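Local coordinates for protein soluble epoxide hydrolase (Bacillus megaterium, PDB 4INZ) that has an alpha/beta hydrolase fold, a largely parallel central beta sheet packed between helices, with a helical cap inserted above it, at residues I53-I58 against G194-D199; Q98-E101 against S107-L110; W121-A124 against Y130-K133; L185-G190 against N206-G211; V248-G253 against E262-I267. The protein carries 1 engineered substitution. All coordinates share one frame; numbering follows the deposited sequence.

Contact 1 of 5, residues I53-I58 against G194-D199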
# COMPACT_ATOMS: atom_id res chain seq x y z
N ILE A 53 1.17 -9.45 4.58
CA ILE A 53 -0.19 -9.34 4.06
C ILE A 53 -0.30 -9.98 2.67
O ILE A 53 -1.39 -10.38 2.24
CB ILE A 53 -0.72 -7.89 4.04
CG1 ILE A 53 -2.24 -7.88 3.82
CG2 ILE A 53 -0.00 -7.05 2.97
CD1 ILE A 53 -2.88 -6.55 4.12
N TRP A 54 0.84 -10.11 2.00
CA TRP A 54 0.87 -10.62 0.63
C TRP A 54 1.11 -12.12 0.53
O TRP A 54 1.28 -12.66 -0.57
CB TRP A 54 1.95 -9.89 -0.17
CG TRP A 54 1.74 -8.43 -0.26
CD1 TRP A 54 2.48 -7.44 0.34
CD2 TRP A 54 0.72 -7.76 -1.00
NE1 TRP A 54 1.99 -6.20 0.01
CE2 TRP A 54 0.91 -6.37 -0.82
CE3 TRP A 54 -0.33 -8.20 -1.82
CZ2 TRP A 54 0.07 -5.42 -1.41
CZ3 TRP A 54 -1.15 -7.25 -2.42
CH2 TRP A 54 -0.95 -5.88 -2.21
N ARG A 55 1.11 -12.79 1.68
CA ARG A 55 1.49 -14.21 1.74
C ARG A 55 0.82 -15.10 0.68
O ARG A 55 1.46 -16.01 0.13
CB ARG A 55 1.23 -14.76 3.14
CG ARG A 55 -0.23 -14.68 3.59
CD ARG A 55 -0.34 -14.74 5.11
NE ARG A 55 -1.72 -14.69 5.57
CZ ARG A 55 -2.42 -13.56 5.69
NH1 ARG A 55 -1.86 -12.40 5.38
NH2 ARG A 55 -3.68 -13.61 6.11
N HIS A 56 -0.47 -14.88 0.42
CA HIS A 56 -1.19 -15.74 -0.51
C HIS A 56 -0.79 -15.50 -1.96
O HIS A 56 -0.84 -16.42 -2.79
CB HIS A 56 -2.70 -15.57 -0.35
CG HIS A 56 -3.21 -15.93 1.01
ND1 HIS A 56 -3.17 -17.22 1.50
CD2 HIS A 56 -3.76 -15.18 1.98
CE1 HIS A 56 -3.68 -17.24 2.72
NE2 HIS A 56 -4.06 -16.02 3.03
N GLN A 57 -0.40 -14.27 -2.27
CA GLN A 57 0.09 -13.96 -3.61
C GLN A 57 1.53 -14.41 -3.78
O GLN A 57 1.92 -14.85 -4.86
CB GLN A 57 -0.05 -12.46 -3.93
CG GLN A 57 -1.50 -12.01 -4.14
CD GLN A 57 -2.29 -12.02 -2.85
OE1 GLN A 57 -1.84 -11.50 -1.82
NE2 GLN A 57 -3.48 -12.63 -2.89
N ILE A 58 2.32 -14.29 -2.73
CA ILE A 58 3.68 -14.83 -2.75
C ILE A 58 3.64 -16.33 -3.07
O ILE A 58 4.37 -16.82 -3.93
CB ILE A 58 4.41 -14.58 -1.42
CG1 ILE A 58 4.69 -13.08 -1.27
CG2 ILE A 58 5.73 -15.37 -1.36
CD1 ILE A 58 5.15 -12.70 0.12
N GLY A 194 -12.21 -14.87 9.94
CA GLY A 194 -11.52 -16.11 9.62
C GLY A 194 -10.39 -16.03 8.61
O GLY A 194 -9.93 -17.07 8.13
N TYR A 195 -9.94 -14.83 8.26
CA TYR A 195 -8.85 -14.73 7.29
C TYR A 195 -7.47 -14.52 7.93
O TYR A 195 -6.46 -14.45 7.22
CB TYR A 195 -9.13 -13.69 6.19
CG TYR A 195 -9.37 -12.28 6.66
CD1 TYR A 195 -10.66 -11.80 6.82
CD2 TYR A 195 -8.31 -11.42 6.92
CE1 TYR A 195 -10.90 -10.50 7.24
CE2 TYR A 195 -8.54 -10.12 7.34
CZ TYR A 195 -9.84 -9.66 7.50
OH TYR A 195 -10.08 -8.38 7.93
N LEU A 196 -7.44 -14.41 9.26
CA LEU A 196 -6.18 -14.46 10.01
C LEU A 196 -6.14 -15.69 10.91
O LEU A 196 -7.02 -15.88 11.77
CB LEU A 196 -6.01 -13.22 10.89
CG LEU A 196 -5.91 -11.87 10.18
CD1 LEU A 196 -5.81 -10.76 11.20
CD2 LEU A 196 -4.69 -11.86 9.25
N THR A 197 -5.13 -16.54 10.71
CA THR A 197 -4.90 -17.69 11.59
C THR A 197 -4.14 -17.23 12.82
O THR A 197 -3.66 -16.10 12.87
CB THR A 197 -4.02 -18.75 10.92
OG1 THR A 197 -2.70 -18.22 10.74
CG2 THR A 197 -4.59 -19.17 9.57
N ALA A 198 -4.03 -18.11 13.82
CA ALA A 198 -3.28 -17.80 15.02
C ALA A 198 -1.84 -17.42 14.67
O ALA A 198 -1.27 -16.49 15.24
CB ALA A 198 -3.28 -18.99 15.98
N ASP A 199 -1.25 -18.14 13.72
CA ASP A 199 0.11 -17.82 13.30
C ASP A 199 0.16 -16.46 12.61
O ASP A 199 1.14 -15.73 12.75
CB ASP A 199 0.69 -18.93 12.41
CG ASP A 199 1.04 -20.19 13.20
OD1 ASP A 199 0.94 -20.17 14.44
OD2 ASP A 199 1.44 -21.19 12.57
O HOH W 1 -6.24 -15.13 4.54
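Arg-55 reaches out from the start of helix 55-61 to the backbone of Tyr-195 and the side chain of Leu-196. Its NH2 lies 3.1 Å from Tyr-195 O, which sits at the edge of the guanidinium and near its plane. The same NH2 is 3.7 Å from Leu-196 CD2, and the leucine runs across the arginine, nearly perpendicular to it. A water joins the segments beside this: it donates to Tyr-195 O at 2.8 Å and bonds His-56 NE2 at 2.8 Å. Charged group and water thus converge on one carbonyl.

Further out, Arg-55 CG is tucked between its own backbone N and carbonyl carbon (chi1 60°). From there the chain runs extended to NE and carries the charge clear of the helix. NH1 is tethered to His-288 ND1 and to His-52 O, which helps fix the rotation of the guanidinium, while NE has a long, weak ion pair with Asp-200. The His-288 ring also meets that of Tyr-195. On the other segment, Thr-197 is the N-cap of helix 198-210: its side chain caps a backbone N of the first turn and Asp-200 OD2 accepts from Thr-197 N, together a capping box. Long and polar, arginine suits a partly buried, water-bridged junction between hydrolase core and helical cap, where the guanidinium would probably add to the polarisation of the Tyr-195 carbonyl, and the water shares that oxygen.

Contact 2 of 5, residues Q98-E101 against S107-L110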
# COMPACT_ATOMS: atom_id res chain seq x y z
N GLN A 98 15.32 2.25 -5.98
CA GLN A 98 16.57 1.57 -5.65
C GLN A 98 16.35 0.09 -5.33
O GLN A 98 17.23 -0.73 -5.57
CB GLN A 98 17.30 2.27 -4.50
CG GLN A 98 17.80 3.67 -4.81
CD GLN A 98 18.85 4.15 -3.82
OE1 GLN A 98 19.50 3.34 -3.15
NE2 GLN A 98 19.02 5.46 -3.71
N VAL A 99 15.19 -0.25 -4.79
CA VAL A 99 14.89 -1.65 -4.52
C VAL A 99 14.83 -2.46 -5.81
O VAL A 99 15.41 -3.55 -5.91
CB VAL A 99 13.58 -1.81 -3.74
CG1 VAL A 99 13.09 -3.25 -3.81
CG2 VAL A 99 13.77 -1.36 -2.30
N ILE A 100 14.14 -1.92 -6.81
CA ILE A 100 14.02 -2.59 -8.11
C ILE A 100 15.39 -2.81 -8.74
O ILE A 100 15.72 -3.91 -9.20
CB ILE A 100 13.09 -1.80 -9.06
CG1 ILE A 100 11.67 -1.76 -8.49
CG2 ILE A 100 13.09 -2.41 -10.45
CD1 ILE A 100 10.73 -0.82 -9.23
N GLU A 101 16.21 -1.77 -8.73
CA GLU A 101 17.56 -1.87 -9.27
C GLU A 101 18.46 -2.74 -8.39
O GLU A 101 19.28 -3.50 -8.90
CB GLU A 101 18.18 -0.49 -9.46
CG GLU A 101 17.50 0.34 -10.52
CD GLU A 101 18.38 1.47 -11.00
OE1 GLU A 101 19.45 1.69 -10.39
OE2 GLU A 101 18.01 2.13 -12.00
N SER A 107 12.79 -3.20 -14.44
CA SER A 107 11.36 -2.97 -14.31
C SER A 107 10.71 -4.14 -13.59
O SER A 107 11.35 -5.16 -13.33
CB SER A 107 10.70 -2.78 -15.69
OG SER A 107 10.80 -3.95 -16.47
N CYS A 108 9.43 -3.98 -13.26
CA CYS A 108 8.71 -4.99 -12.51
C CYS A 108 7.21 -4.91 -12.74
O CYS A 108 6.71 -3.96 -13.34
CB CYS A 108 8.99 -4.82 -11.01
SG CYS A 108 8.25 -3.33 -10.25
N THR A 109 6.50 -5.92 -12.27
CA THR A 109 5.06 -5.81 -12.08
C THR A 109 4.93 -5.32 -10.65
O THR A 109 5.46 -5.95 -9.74
CB THR A 109 4.39 -7.18 -12.21
OG1 THR A 109 4.55 -7.64 -13.56
CG2 THR A 109 2.90 -7.09 -11.88
N LEU A 110 4.26 -4.18 -10.47
CA LEU A 110 4.13 -3.55 -9.16
C LEU A 110 2.73 -3.76 -8.58
O LEU A 110 1.73 -3.42 -9.22
CB LEU A 110 4.43 -2.05 -9.28
CG LEU A 110 4.64 -1.29 -7.97
CD1 LEU A 110 5.85 -1.84 -7.24
CD2 LEU A 110 4.80 0.21 -8.23
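Ile-100, on helix 89-102, meets Cys-108 and Ser-107 where the chain re-enters the central sheet. The tight part is a single encounter: the CD1 methyl of Ile-100 lies 3.7 Å from Cys-108 SG, with CG1 of the same isoleucine a little further off at 4.2 Å from that sulfur. Cys-108 holds SG between its backbone N and carbonyl carbon (chi1 69°), and its CB points toward the helix, which presents the sulfur of this short side chain to the isoleucine. Around them Ile-100 also packs on Leu-42 and Phe-123, and Cys-108 on Leu-40, which buries both residues. A branched aliphatic chain and a compact thiol suit this place because neither brings a charge into the space between helix and sheet.

On the Ser-107 side, which is partly exposed, the fit is looser, although the backbone N itself is buried. The other branch of Ile-100, CG2, comes only to 4.1 Å from Ser-107 N, an amide with no partner in the model. Ser-107 turns its CB away from the helix and sets its hydroxyl beside the side chain of Gln-132. The two segments close the beta-alpha-beta crossover from strand 66-70 through helix 89-102 to strand 108-112. Its adhesion is apolar, resting on dispersion between a methyl group and a polarisable sulfur; the serine hydroxyl finds its partner elsewhere, while the Ser-107 amide stays buried against CG2.

Contact 3 of 5, residues W121-A124 against Y130-K133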
# COMPACT_ATOMS: atom_id res chain seq x y z
N TRP A 121 1.42 4.34 -7.01
CA TRP A 121 0.83 5.14 -8.09
C TRP A 121 1.80 6.26 -8.44
O TRP A 121 2.10 6.50 -9.62
CB TRP A 121 -0.51 5.76 -7.67
CG TRP A 121 -1.75 4.86 -7.78
CD1 TRP A 121 -2.48 4.36 -6.75
CD2 TRP A 121 -2.41 4.44 -8.99
NE1 TRP A 121 -3.54 3.62 -7.23
CE2 TRP A 121 -3.52 3.66 -8.61
CE3 TRP A 121 -2.16 4.64 -10.35
CZ2 TRP A 121 -4.38 3.08 -9.54
CZ3 TRP A 121 -3.01 4.06 -11.28
CH2 TRP A 121 -4.11 3.29 -10.86
N THR A 122 2.28 6.95 -7.41
CA THR A 122 3.20 8.06 -7.61
C THR A 122 4.47 7.60 -8.33
O THR A 122 4.94 8.25 -9.27
CB THR A 122 3.56 8.73 -6.27
OG1 THR A 122 2.36 9.19 -5.63
CG2 THR A 122 4.50 9.91 -6.49
N PHE A 123 5.00 6.45 -7.91
CA PHE A 123 6.18 5.88 -8.55
C PHE A 123 5.92 5.54 -10.02
O PHE A 123 6.77 5.80 -10.88
CB PHE A 123 6.66 4.64 -7.80
CG PHE A 123 7.84 3.97 -8.44
CD1 PHE A 123 9.12 4.46 -8.21
CD2 PHE A 123 7.67 2.89 -9.29
CE1 PHE A 123 10.22 3.87 -8.82
CE2 PHE A 123 8.76 2.29 -9.89
CZ PHE A 123 10.04 2.78 -9.65
N ALA A 124 4.77 4.93 -10.30
CA ALA A 124 4.43 4.56 -11.67
C ALA A 124 4.31 5.78 -12.57
O ALA A 124 4.72 5.76 -13.74
CB ALA A 124 3.14 3.73 -11.71
N TYR A 130 9.84 1.85 -15.17
CA TYR A 130 10.21 0.85 -14.17
C TYR A 130 9.04 -0.09 -13.90
O TYR A 130 9.19 -1.08 -13.19
CB TYR A 130 10.60 1.52 -12.86
CG TYR A 130 12.03 2.03 -12.78
CD1 TYR A 130 12.99 1.35 -12.05
CD2 TYR A 130 12.40 3.21 -13.42
CE1 TYR A 130 14.30 1.82 -11.95
CE2 TYR A 130 13.70 3.69 -13.33
CZ TYR A 130 14.64 2.99 -12.60
OH TYR A 130 15.94 3.47 -12.52
N VAL A 131 7.87 0.23 -14.46
CA VAL A 131 6.66 -0.53 -14.16
C VAL A 131 6.02 -1.14 -15.41
O VAL A 131 5.37 -0.45 -16.19
CB VAL A 131 5.62 0.36 -13.44
CG1 VAL A 131 4.43 -0.48 -12.99
CG2 VAL A 131 6.25 1.05 -12.24
N GLN A 132 6.20 -2.45 -15.59
CA GLN A 132 5.61 -3.15 -16.72
C GLN A 132 4.09 -3.13 -16.64
O GLN A 132 3.40 -2.82 -17.62
CB GLN A 132 6.08 -4.60 -16.75
CG GLN A 132 7.58 -4.77 -16.79
CD GLN A 132 8.00 -6.21 -16.58
OE1 GLN A 132 9.18 -6.55 -16.65
NE2 GLN A 132 7.02 -7.07 -16.30
N LYS A 133 3.58 -3.47 -15.47
CA LYS A 133 2.15 -3.46 -15.21
C LYS A 133 1.95 -3.11 -13.75
O LYS A 133 2.80 -3.42 -12.91
CB LYS A 133 1.53 -4.84 -15.49
CG LYS A 133 1.62 -5.32 -16.93
CD LYS A 133 0.78 -6.58 -17.09
CE LYS A 133 0.68 -7.01 -18.54
NZ LYS A 133 1.96 -7.55 -19.01
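The rings of Phe-123 and Tyr-130 form an offset edge-to-face pair, the edge of Phe-123 directed toward the face of Tyr-130. Their centroids are 5.8 Å apart and the planes stand at 73°. The closest approach is at the base of the tyrosine side chain, where Phe-123 CZ comes 3.5 Å from Tyr-130 CB. Another part of the phenylalanine edge is taken by Val-131, whose CG2 methyl lies near the ring plane, 3.7 Å from Phe-123 CE2. Tyr-127 meets the Phe-123 ring as well, with planes closer to parallel.

Phe-123 places CG anti to its backbone N (chi1 178°), which swings the ring along the helix surface toward the incoming strand. Ala-124 is small enough to let the backbone come near: its CB is 4.1 Å from Val-131 CG2. These residues close the beta-alpha-beta unit of strand 108-112, helix 115-126 and strand 131-137. Tyr-130 leads its hydroxyl away from the contact to Glu-101 OE2, where a hydrogen bond pairs it with helix 89-102. The tyrosine is therefore amphipathic in use: ring base and CB join an aromatic and aliphatic core, and the phenol oxygen is satisfied toward the partly exposed side.

Contact 4 of 5, residues L185-G190 against N206-G211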
# COMPACT_ATOMS: atom_id res chain seq x y z
N LEU A 185 -8.00 -2.65 15.13
CA LEU A 185 -8.08 -2.21 13.75
C LEU A 185 -7.99 -3.38 12.77
O LEU A 185 -8.80 -3.48 11.84
CB LEU A 185 -7.00 -1.17 13.46
CG LEU A 185 -7.00 -0.47 12.11
CD1 LEU A 185 -8.36 0.16 11.83
CD2 LEU A 185 -5.90 0.59 12.08
N VAL A 186 -7.02 -4.26 12.98
CA VAL A 186 -6.71 -5.32 12.02
C VAL A 186 -6.93 -6.75 12.52
O VAL A 186 -7.42 -7.60 11.79
CB VAL A 186 -5.25 -5.19 11.53
CG1 VAL A 186 -4.78 -6.48 10.87
CG2 VAL A 186 -5.12 -4.01 10.58
N ILE A 187 -6.55 -7.01 13.77
CA ILE A 187 -6.57 -8.38 14.28
C ILE A 187 -7.99 -8.87 14.56
O ILE A 187 -8.40 -9.93 14.10
CB ILE A 187 -5.73 -8.53 15.56
CG1 ILE A 187 -4.27 -8.18 15.28
CG2 ILE A 187 -5.86 -9.94 16.12
CD1 ILE A 187 -3.69 -8.94 14.10
N ASP A 188 -8.73 -8.10 15.34
CA ASP A 188 -10.05 -8.53 15.76
C ASP A 188 -10.96 -8.90 14.57
O ASP A 188 -11.55 -9.97 14.56
CB ASP A 188 -10.68 -7.50 16.69
CG ASP A 188 -9.96 -7.41 18.03
OD1 ASP A 188 -9.14 -8.31 18.33
OD2 ASP A 188 -10.20 -6.44 18.78
N PRO A 189 -11.06 -8.03 13.56
CA PRO A 189 -11.91 -8.41 12.42
C PRO A 189 -11.38 -9.58 11.59
O PRO A 189 -12.17 -10.38 11.08
CB PRO A 189 -11.98 -7.12 11.58
CG PRO A 189 -10.89 -6.25 12.09
CD PRO A 189 -10.68 -6.61 13.52
N GLY A 190 -10.06 -9.69 11.44
CA GLY A 190 -9.49 -10.77 10.67
C GLY A 190 -9.67 -12.13 11.33
O GLY A 190 -9.88 -13.14 10.67
N ASN A 206 4.41 -9.66 16.16
CA ASN A 206 5.85 -9.51 15.99
C ASN A 206 6.20 -8.27 15.17
O ASN A 206 7.16 -7.55 15.49
CB ASN A 206 6.45 -10.74 15.31
CG ASN A 206 6.53 -11.94 16.22
OD1 ASN A 206 6.42 -11.83 17.44
ND2 ASN A 206 6.75 -13.11 15.62
N SER A 207 5.45 -8.03 14.10
CA SER A 207 5.75 -6.91 13.22
C SER A 207 5.63 -5.58 13.96
O SER A 207 6.41 -4.67 13.73
CB SER A 207 4.85 -6.91 11.97
OG SER A 207 3.58 -6.33 12.22
N TRP A 208 4.65 -5.49 14.86
CA TRP A 208 4.44 -4.26 15.62
C TRP A 208 5.49 -4.08 16.72
O TRP A 208 5.93 -2.95 16.99
CB TRP A 208 3.02 -4.22 16.17
CG TRP A 208 2.00 -4.13 15.06
CD1 TRP A 208 2.19 -3.57 13.83
CD2 TRP A 208 0.68 -4.66 15.07
NE1 TRP A 208 1.05 -3.70 13.07
CE2 TRP A 208 0.10 -4.37 13.81
CE3 TRP A 208 -0.09 -5.34 16.02
CZ2 TRP A 208 -1.20 -4.73 13.48
CZ3 TRP A 208 -1.40 -5.70 15.69
CH2 TRP A 208 -1.93 -5.40 14.42
N GLU A 209 5.90 -5.19 17.33
CA GLU A 209 6.97 -5.17 18.33
C GLU A 209 8.28 -4.74 17.69
O GLU A 209 9.07 -4.01 18.30
CB GLU A 209 7.14 -6.55 18.95
CG GLU A 209 5.94 -7.04 19.73
CD GLU A 209 6.03 -6.80 21.23
OE1 GLU A 209 7.03 -6.22 21.71
OE2 GLU A 209 5.08 -7.19 21.93
N ASN A 210 8.52 -5.22 16.47
CA ASN A 210 9.77 -4.94 15.77
C ASN A 210 9.79 -3.59 15.05
O ASN A 210 10.83 -2.95 14.92
CB ASN A 210 10.07 -6.07 14.76
CG ASN A 210 10.43 -7.38 15.45
OD1 ASN A 210 11.08 -7.37 16.49
ND2 ASN A 210 10.02 -8.50 14.86
N GLY A 211 8.62 -3.17 14.59
CA GLY A 211 8.48 -1.93 13.85
C GLY A 211 8.36 -0.74 14.77
O GLY A 211 8.54 -0.86 15.98
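Trp-208 and Ile-187 each set the first side-chain atom beyond CB beside the backbone N (chi1 -65° for Trp-208 CG, -61° for Ile-187 CG1), which sends both side chains into the gap between their helices. The helices, 169-193 and 198-210, form a helical hairpin in the cap inserted into this alpha/beta hydrolase fold between strands 131-137 and 248-253. The gap is wide, with the CA atoms of Val-186 and Trp-208 11.8 Å apart, and a long, flat indole can span it. Its six-membered end does the touching. CH2 comes 3.7 Å from Ile-187 CG1, which lies at the ring edge near its plane, and the two side chains run past one another, pointing opposite ways. Val-186 adds a lighter touch at the same edge, its CB 4.4 Å from Trp-208 CH2.

Helix 169-193 is irregular here, with a wider pi-type turn at 185-187 and a kink at Pro-189, whose ring nitrogen cannot donate. The next residue, Gly-190, makes just a weak bond from its N to Val-186 O. Ile-187 also packs on Val-201 and Tyr-204 of the partner helix. At the other end of the indole, Trp-208 NE1 is hydrogen-bonded to the carbonyl oxygen of Pro-48.

Contact 5 of 5, residues V248-G253 against E262-I267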
# COMPACT_ATOMS: atom_id res chain seq x y z
N VAL A 248 -3.02 -1.33 -16.27
CA VAL A 248 -3.31 -1.30 -14.84
C VAL A 248 -4.54 -2.15 -14.52
O VAL A 248 -5.52 -2.15 -15.26
CB VAL A 248 -3.57 0.13 -14.34
CG1 VAL A 248 -3.91 0.13 -12.86
CG2 VAL A 248 -2.35 1.01 -14.60
N GLN A 249 -4.46 -2.87 -13.41
CA GLN A 249 -5.59 -3.62 -12.88
C GLN A 249 -5.89 -3.12 -11.47
O GLN A 249 -4.99 -3.08 -10.63
CB GLN A 249 -5.26 -5.11 -12.79
CG GLN A 249 -6.35 -5.92 -12.06
CD GLN A 249 -7.56 -6.20 -12.95
OE1 GLN A 249 -7.41 -6.67 -14.08
NE2 GLN A 249 -8.75 -5.91 -12.44
N ILE A 250 -7.15 -2.75 -11.23
CA ILE A 250 -7.62 -2.43 -9.89
C ILE A 250 -8.38 -3.62 -9.33
O ILE A 250 -9.19 -4.22 -10.03
CB ILE A 250 -8.60 -1.25 -9.89
CG1 ILE A 250 -8.02 -0.03 -10.60
CG2 ILE A 250 -9.06 -0.94 -8.47
CD1 ILE A 250 -6.64 0.32 -10.17
N ILE A 251 -8.10 -3.97 -8.07
CA ILE A 251 -8.84 -5.02 -7.37
C ILE A 251 -9.32 -4.43 -6.05
O ILE A 251 -8.52 -4.13 -5.18
CB ILE A 251 -7.96 -6.26 -7.12
CG1 ILE A 251 -7.40 -6.76 -8.46
CG2 ILE A 251 -8.77 -7.36 -6.43
CD1 ILE A 251 -6.44 -7.94 -8.34
N TRP A 252 -10.63 -4.24 -5.93
CA TRP A 252 -11.17 -3.29 -4.96
C TRP A 252 -12.25 -3.90 -4.10
O TRP A 252 -13.24 -4.40 -4.61
CB TRP A 252 -11.77 -2.11 -5.72
CG TRP A 252 -12.14 -0.94 -4.85
CD1 TRP A 252 -13.30 -0.77 -4.17
CD2 TRP A 252 -11.34 0.21 -4.59
NE1 TRP A 252 -13.27 0.43 -3.49
CE2 TRP A 252 -12.08 1.05 -3.73
CE3 TRP A 252 -10.07 0.62 -5.00
CZ2 TRP A 252 -11.59 2.28 -3.28
CZ3 TRP A 252 -9.59 1.85 -4.55
CH2 TRP A 252 -10.34 2.65 -3.69
N GLY A 253 -12.07 -3.83 -2.78
CA GLY A 253 -13.07 -4.34 -1.86
C GLY A 253 -14.13 -3.28 -1.64
O GLY A 253 -13.83 -2.20 -1.12
N GLU A 262 -16.45 5.74 -4.98
CA GLU A 262 -16.35 6.80 -5.99
C GLU A 262 -14.91 7.14 -6.39
O GLU A 262 -14.69 7.83 -7.38
CB GLU A 262 -17.08 8.07 -5.53
CG GLU A 262 -18.59 7.94 -5.48
CD GLU A 262 -19.08 7.22 -4.24
OE1 GLU A 262 -18.29 7.06 -3.28
OE2 GLU A 262 -20.26 6.81 -4.21
N ASN A 263 -13.94 6.64 -5.63
CA ASN A 263 -12.54 6.81 -6.00
C ASN A 263 -12.27 6.23 -7.38
O ASN A 263 -11.31 6.61 -8.04
CB ASN A 263 -11.62 6.17 -4.96
CG ASN A 263 -11.47 7.03 -3.73
OD1 ASN A 263 -10.67 7.97 -3.71
ND2 ASN A 263 -12.24 6.73 -2.69
N LEU A 264 -13.13 5.31 -7.81
CA LEU A 264 -12.93 4.62 -9.07
C LEU A 264 -13.67 5.28 -10.23
O LEU A 264 -13.42 4.95 -11.39
CB LEU A 264 -13.39 3.17 -8.96
CG LEU A 264 -12.59 2.40 -7.90
CD1 LEU A 264 -12.99 0.94 -7.93
CD2 LEU A 264 -11.11 2.57 -8.16
N ASP A 265 -14.57 6.21 -9.92
CA ASP A 265 -15.32 6.91 -10.95
C ASP A 265 -14.39 7.67 -11.89
O ASP A 265 -13.58 8.49 -11.46
CB ASP A 265 -16.31 7.90 -10.32
CG ASP A 265 -17.42 7.21 -9.53
OD1 ASP A 265 -17.59 5.98 -9.68
OD2 ASP A 265 -18.13 7.91 -8.77
N GLY A 266 -14.52 7.39 -13.19
CA GLY A 266 -13.78 8.11 -14.21
C GLY A 266 -12.27 7.94 -14.13
O GLY A 266 -11.52 8.74 -14.68
N ILE A 267 -11.83 6.89 -13.44
CA ILE A 267 -10.40 6.66 -13.31
C ILE A 267 -9.75 6.42 -14.68
O ILE A 267 -8.58 6.73 -14.88
CB ILE A 267 -10.10 5.50 -12.32
CG1 ILE A 267 -8.62 5.47 -11.95
CG2 ILE A 267 -10.57 4.16 -12.87
CD1 ILE A 267 -8.34 4.65 -10.71
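The carbonyl oxygen of Ile-250, a residue whose side chain packs on Leu-264, accepts a bond from Gln-249 NE2 at 3.0 Å, with an N-H...O angle of 160°. The donor stands well above the carbonyl plane, so the bond does not use a lone-pair direction. The Gln-249 amide is thus engaged on the side of strand 248-253 away from the loop, while Ile-250 and Trp-252 point toward it.

On the loop side Leu-264 makes most of the contact. Its CD1 sits over one face of the Trp-252 indole in a CH-pi contact, 3.9 Å from the centroid of the five-membered ring and 22° off the normal. The second methyl, CD2, reaches the six-membered ring at 3.9 Å from Trp-252 CE3, and also Ile-250 CG2 at 4.1 Å. With chi1 at -170°, opposite the backbone N, the Trp-252 ring turns its face to the leucine, whose two methyls can cover so broad a surface. At the far end of the indole Trp-252 CH2 meets Asn-263 CB at 4.0 Å, while the amide of Asn-263 donates to Met-260 O.

Two turns position Leu-264: a 3-10 turn ends there, and a type II turn follows, closed by Ile-267 N to Leu-264 O at 3.2 Å, with Gly-266 taking the positive phi. This is a strand in the parallel part of the mixed sheet of an alpha/beta hydrolase, covered by the loop leading to strand 274-279.

Contacts 2, 3 and 5 are buried packing against the same central sheet; contact 4 is a buried junction inside the helical cap, and contact 1, partly buried, ties that cap to the core. Contacts 2 and 3 are immediate neighbours, with strands 108-112 and 131-137 side by side and Ile-100 meeting Phe-123. Contact 5 lies one strand further, where Trp-121 packs on Val-248 and Ile-250. Contacts 1 and 4 share helix 198-210 and touch through Leu-196 and Gly-190. Chemistry follows place: aliphatic, sulfur and aromatic groups near the sheet, an indole between cap helices, and a guanidinium with a bridging water where core and cap meet.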